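Local structure of Adp-heptose LPS heptosyltransferase II (Escherichia coli, 1PSW) at residues A127-A137 with M145-L156. The protein transfers the second heptose from ADP-L-glycero-beta-D-manno-heptose to the heptosyl-Kdo2-lipid A module during synthesis of the lipopolysaccharide core. Residues are numbered along the deposited sequence; the frame is centred on the assembly and turned at random.
Sequences AWPLMVERYIA and MRTAQDLPQPLL
With chi1 at -49°, CG of Trp128 stands beside its own backbone N, and chi2 of 88° turns the indole so that one face lies against the backbone at Thr147 and Ala148. In this GT-B glycosyltransferase the contact joins helix 131-137 of the N-terminal Rossmann-like domain, and the turn leading into it, to the loop that follows. Thr147 C and Ala148 N sit above that face, offset toward its rim, and Trp128 CZ3 approaches Ala148 CA at 3.5 Å. At the ring's edge, Trp128 CH2 meets Met145 CB at 3.4 Å, and Trp128 CZ3 meets Leu151 CG at 3.9 Å. Trp108 adds an edge-to-face ring contact from outside the two segments. An alanine in place of Trp128 would probably open a gap between Met145, Ala148 and Leu151 and leave Trp108 without its aromatic mate. The backbones are tied by Ala148 N donating to Ala127 O over 3.0 Å, nearly in line with the carbonyl. Arg134 grips Trp128 O side-on with NE and NH2, two in-plane bonds to one oxygen, which should limit the guanidinium's rotation. Further along the helix, Ile136 points toward the loop and divides its branches: CG2 packs on Leu151 CD2 at 4.0 Å, while CD1 reaches Leu155 CB at 3.9 Å. Leu130, the N-cap residue, donates its N to Glu133 OE1 from above the carboxylate plane at 3.1 Å, which probably restrains the carboxylate, and Ala148 CB rests against that same group, 3.3 Å from Glu133 CD.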
loop_
_atom_site.group_PDB
_atom_site.type_symbol
_atom_site.label_atom_id
_atom_site.label_comp_id
_atom_site.label_asym_id
_atom_site.label_seq_id
_atom_site.Cartn_x
_atom_site.Cartn_y
_atom_site.Cartn_z
ATOM N N ALA A 127 -0.216 -16.490 16.334
ATOM C CA ALA A 127 1.242 -16.473 16.388
ATOM C C ALA A 127 1.843 -15.428 15.446
ATOM O O ALA A 127 2.998 -15.030 15.604
ATOM C CB ALA A 127 1.787 -17.862 16.052
ATOM N N TRP A 128 1.051 -14.998 14.466
ATOM C CA TRP A 128 1.474 -13.992 13.480
ATOM C C TRP A 128 0.335 -12.992 13.295
ATOM O O TRP A 128 -0.394 -13.051 12.309
ATOM C CB TRP A 128 1.782 -14.655 12.136
ATOM C CG TRP A 128 2.683 -15.836 12.260
ATOM C CD1 TRP A 128 2.312 -17.133 12.479
ATOM C CD2 TRP A 128 4.112 -15.826 12.238
ATOM N NE1 TRP A 128 3.421 -17.930 12.599
ATOM C CE2 TRP A 128 4.541 -17.154 12.459
ATOM C CE3 TRP A 128 5.074 -14.823 12.062
ATOM C CZ2 TRP A 128 5.895 -17.505 12.503
ATOM C CZ3 TRP A 128 6.418 -15.173 12.108
ATOM C CH2 TRP A 128 6.814 -16.503 12.329
ATOM N N PRO A 129 0.182 -12.050 14.240
ATOM C CA PRO A 129 -0.874 -11.029 14.208
ATOM C C PRO A 129 -0.792 -9.984 13.097
ATOM O O PRO A 129 -1.821 -9.450 12.677
ATOM C CB PRO A 129 -0.780 -10.402 15.594
ATOM C CG PRO A 129 0.681 -10.485 15.887
ATOM C CD PRO A 129 1.042 -11.876 15.426
ATOM N N LEU A 130 0.411 -9.695 12.612
ATOM C CA LEU A 130 0.572 -8.690 11.563
ATOM C C LEU A 130 0.846 -9.298 10.195
ATOM O O LEU A 130 1.592 -10.259 10.082
ATOM C CB LEU A 130 1.713 -7.733 11.931
ATOM C CG LEU A 130 1.564 -6.991 13.267
ATOM C CD1 LEU A 130 2.723 -6.017 13.453
ATOM C CD2 LEU A 130 0.240 -6.251 13.285
HETATM N N MSE A 131 0.234 -8.734 9.159
HETATM C CA MSE A 131 0.451 -9.224 7.811
HETATM C C MSE A 131 1.920 -9.112 7.436
HETATM O O MSE A 131 2.449 -9.995 6.769
HETATM C CB MSE A 131 -0.379 -8.439 6.790
HETATM C CG MSE A 131 0.196 -8.505 5.371
HETATM SE SE MSE A 131 -0.937 -7.721 3.997
HETATM C CE MSE A 131 -1.628 -9.326 3.177
ATOM N N VAL A 132 2.583 -8.036 7.860
ATOM C CA VAL A 132 3.998 -7.847 7.529
ATOM C C VAL A 132 4.854 -8.975 8.094
ATOM O O VAL A 132 5.827 -9.408 7.463
ATOM C CB VAL A 132 4.557 -6.496 8.060
ATOM C CG1 VAL A 132 4.608 -6.488 9.593
ATOM C CG2 VAL A 132 5.947 -6.262 7.489
ATOM N N GLU A 133 4.499 -9.451 9.283
ATOM C CA GLU A 133 5.236 -10.544 9.896
ATOM C C GLU A 133 5.013 -11.820 9.083
ATOM O O GLU A 133 5.939 -12.603 8.889
ATOM C CB GLU A 133 4.785 -10.744 11.347
ATOM C CG GLU A 133 4.994 -9.504 12.210
ATOM C CD GLU A 133 4.351 -9.623 13.580
ATOM O OE1 GLU A 133 3.276 -10.256 13.680
ATOM O OE2 GLU A 133 4.904 -9.065 14.553
ATOM N N ARG A 134 3.794 -12.021 8.592
ATOM C CA ARG A 134 3.501 -13.213 7.810
ATOM C C ARG A 134 4.287 -13.269 6.508
ATOM O O ARG A 134 4.709 -14.347 6.082
ATOM C CB ARG A 134 1.999 -13.317 7.524
ATOM C CG ARG A 134 1.178 -13.463 8.798
ATOM C CD ARG A 134 -0.310 -13.627 8.532
ATOM N NE ARG A 134 -1.056 -13.517 9.782
ATOM C CZ ARG A 134 -2.378 -13.595 9.886
ATOM N NH1 ARG A 134 -3.126 -13.794 8.806
ATOM N NH2 ARG A 134 -2.956 -13.453 11.075
ATOM N N TYR A 135 4.489 -12.123 5.867
ATOM C CA TYR A 135 5.257 -12.097 4.622
ATOM C C TYR A 135 6.726 -12.345 4.913
ATOM O O TYR A 135 7.373 -13.159 4.261
ATOM C CB TYR A 135 5.113 -10.750 3.903
ATOM C CG TYR A 135 3.823 -10.592 3.135
ATOM C CD1 TYR A 135 3.123 -11.706 2.663
ATOM C CD2 TYR A 135 3.320 -9.328 2.840
ATOM C CE1 TYR A 135 1.957 -11.560 1.920
ATOM C CE2 TYR A 135 2.156 -9.174 2.096
ATOM C CZ TYR A 135 1.479 -10.299 1.638
ATOM O OH TYR A 135 0.326 -10.155 0.897
ATOM N N ILE A 136 7.246 -11.630 5.903
ATOM C CA ILE A 136 8.642 -11.751 6.292
ATOM C C ILE A 136 9.008 -13.183 6.686
ATOM O O ILE A 136 10.064 -13.675 6.315
ATOM C CB ILE A 136 8.970 -10.789 7.462
ATOM C CG1 ILE A 136 8.969 -9.341 6.957
ATOM C CG2 ILE A 136 10.302 -11.161 8.091
ATOM C CD1 ILE A 136 9.127 -8.286 8.056
ATOM N N ALA A 137 8.132 -13.845 7.435
ATOM C CA ALA A 137 8.378 -15.215 7.883
ATOM C C ALA A 137 8.684 -16.196 6.747
ATOM O O ALA A 137 9.403 -17.183 6.950
ATOM C CB ALA A 137 7.189 -15.721 8.684
HETATM N N MSE A 145 10.685 -20.650 12.617
HETATM C CA MSE A 145 9.827 -19.633 13.214
HETATM C C MSE A 145 8.475 -20.212 13.641
HETATM O O MSE A 145 7.749 -20.774 12.821
HETATM C CB MSE A 145 9.580 -18.487 12.219
HETATM C CG MSE A 145 10.820 -17.897 11.528
HETATM SE SE MSE A 145 12.209 -17.251 12.727
HETATM C CE MSE A 145 13.762 -17.587 11.617
ATOM N N ARG A 146 8.141 -20.075 14.921
ATOM C CA ARG A 146 6.863 -20.560 15.434
ATOM C C ARG A 146 5.955 -19.370 15.700
ATOM O O ARG A 146 4.739 -19.465 15.557
ATOM C CB ARG A 146 7.064 -21.361 16.720
ATOM C CG ARG A 146 7.823 -20.614 17.784
ATOM C CD ARG A 146 8.135 -21.494 18.977
ATOM N NE ARG A 146 9.160 -20.884 19.818
ATOM C CZ ARG A 146 10.410 -20.662 19.423
ATOM N NH1 ARG A 146 10.791 -21.004 18.198
ATOM N NH2 ARG A 146 11.276 -20.091 20.249
ATOM N N THR A 147 6.556 -18.250 16.095
ATOM C CA THR A 147 5.807 -17.022 16.357
ATOM C C THR A 147 6.602 -15.842 15.808
ATOM O O THR A 147 7.777 -15.981 15.485
ATOM C CB THR A 147 5.562 -16.791 17.871
ATOM O OG1 THR A 147 6.789 -16.416 18.507
ATOM C CG2 THR A 147 5.028 -18.056 18.525
ATOM N N ALA A 148 5.958 -14.685 15.710
ATOM C CA ALA A 148 6.608 -13.493 15.190
ATOM C C ALA A 148 7.775 -13.057 16.062
ATOM O O ALA A 148 8.673 -12.354 15.595
ATOM C CB ALA A 148 5.592 -12.357 15.058
ATOM N N GLN A 149 7.775 -13.468 17.325
ATOM C CA GLN A 149 8.854 -13.091 18.231
ATOM C C GLN A 149 10.180 -13.724 17.825
ATOM O O GLN A 149 11.238 -13.225 18.199
ATOM C CB GLN A 149 8.503 -13.488 19.666
ATOM C CG GLN A 149 9.581 -13.158 20.702
ATOM C CD GLN A 149 10.010 -11.695 20.677
ATOM O OE1 GLN A 149 9.171 -10.789 20.653
ATOM N NE2 GLN A 149 11.321 -11.457 20.697
ATOM N N ASP A 150 10.128 -14.817 17.065
ATOM C CA ASP A 150 11.350 -15.476 16.617
ATOM C C ASP A 150 12.015 -14.768 15.444
ATOM O O ASP A 150 13.172 -15.036 15.128
ATOM C CB ASP A 150 11.079 -16.924 16.212
ATOM C CG ASP A 150 10.630 -17.777 17.374
ATOM O OD1 ASP A 150 11.085 -17.518 18.509
ATOM O OD2 ASP A 150 9.836 -18.706 17.143
ATOM N N LEU A 151 11.289 -13.867 14.793
ATOM C CA LEU A 151 11.840 -13.153 13.652
ATOM C C LEU A 151 13.014 -12.270 14.028
ATOM O O LEU A 151 12.934 -11.483 14.975
ATOM C CB LEU A 151 10.763 -12.293 12.991
ATOM C CG LEU A 151 9.645 -13.018 12.253
ATOM C CD1 LEU A 151 8.629 -11.995 11.767
ATOM C CD2 LEU A 151 10.224 -13.808 11.080
ATOM N N PRO A 152 14.133 -12.398 13.296
ATOM C CA PRO A 152 15.310 -11.576 13.584
ATOM C C PRO A 152 14.928 -10.096 13.531
ATOM O O PRO A 152 14.284 -9.650 12.582
ATOM C CB PRO A 152 16.276 -11.966 12.469
ATOM C CG PRO A 152 15.948 -13.403 12.244
ATOM C CD PRO A 152 14.436 -13.405 12.261
ATOM N N GLN A 153 15.325 -9.347 14.553
ATOM C CA GLN A 153 15.021 -7.927 14.635
ATOM C C GLN A 153 16.258 -7.116 14.264
ATOM O O GLN A 153 17.384 -7.580 14.425
ATOM C CB GLN A 153 14.574 -7.575 16.058
ATOM C CG GLN A 153 13.282 -8.265 16.492
ATOM C CD GLN A 153 12.037 -7.525 16.037
ATOM O OE1 GLN A 153 11.004 -8.135 15.768
ATOM N NE2 GLN A 153 12.124 -6.202 15.969
ATOM N N PRO A 154 16.066 -5.893 13.745
ATOM C CA PRO A 154 14.775 -5.250 13.482
ATOM C C PRO A 154 14.154 -5.755 12.184
ATOM O O PRO A 154 14.869 -6.175 11.274
ATOM C CB PRO A 154 15.145 -3.773 13.394
ATOM C CG PRO A 154 16.499 -3.826 12.755
ATOM C CD PRO A 154 17.171 -4.940 13.532
ATOM N N LEU A 155 12.827 -5.720 12.095
ATOM C CA LEU A 155 12.155 -6.162 10.879
ATOM C C LEU A 155 12.379 -5.097 9.819
ATOM O O LEU A 155 12.510 -3.914 10.138
ATOM C CB LEU A 155 10.650 -6.335 11.109
ATOM C CG LEU A 155 10.210 -7.293 12.215
ATOM C CD1 LEU A 155 8.687 -7.365 12.254
ATOM C CD2 LEU A 155 10.798 -8.666 11.965
ATOM N N LEU A 156 12.439 -5.508 8.561
ATOM C CA LEU A 156 12.622 -4.547 7.484
ATOM C C LEU A 156 11.252 -4.135 6.956
ATOM O O LEU A 156 10.619 -4.876 6.208
ATOM C CB LEU A 156 13.462 -5.163 6.367
ATOM C CG LEU A 156 14.826 -5.659 6.861
ATOM C CD1 LEU A 156 15.630 -6.188 5.690
ATOM C CD2 LEU A 156 15.563 -4.528 7.556
#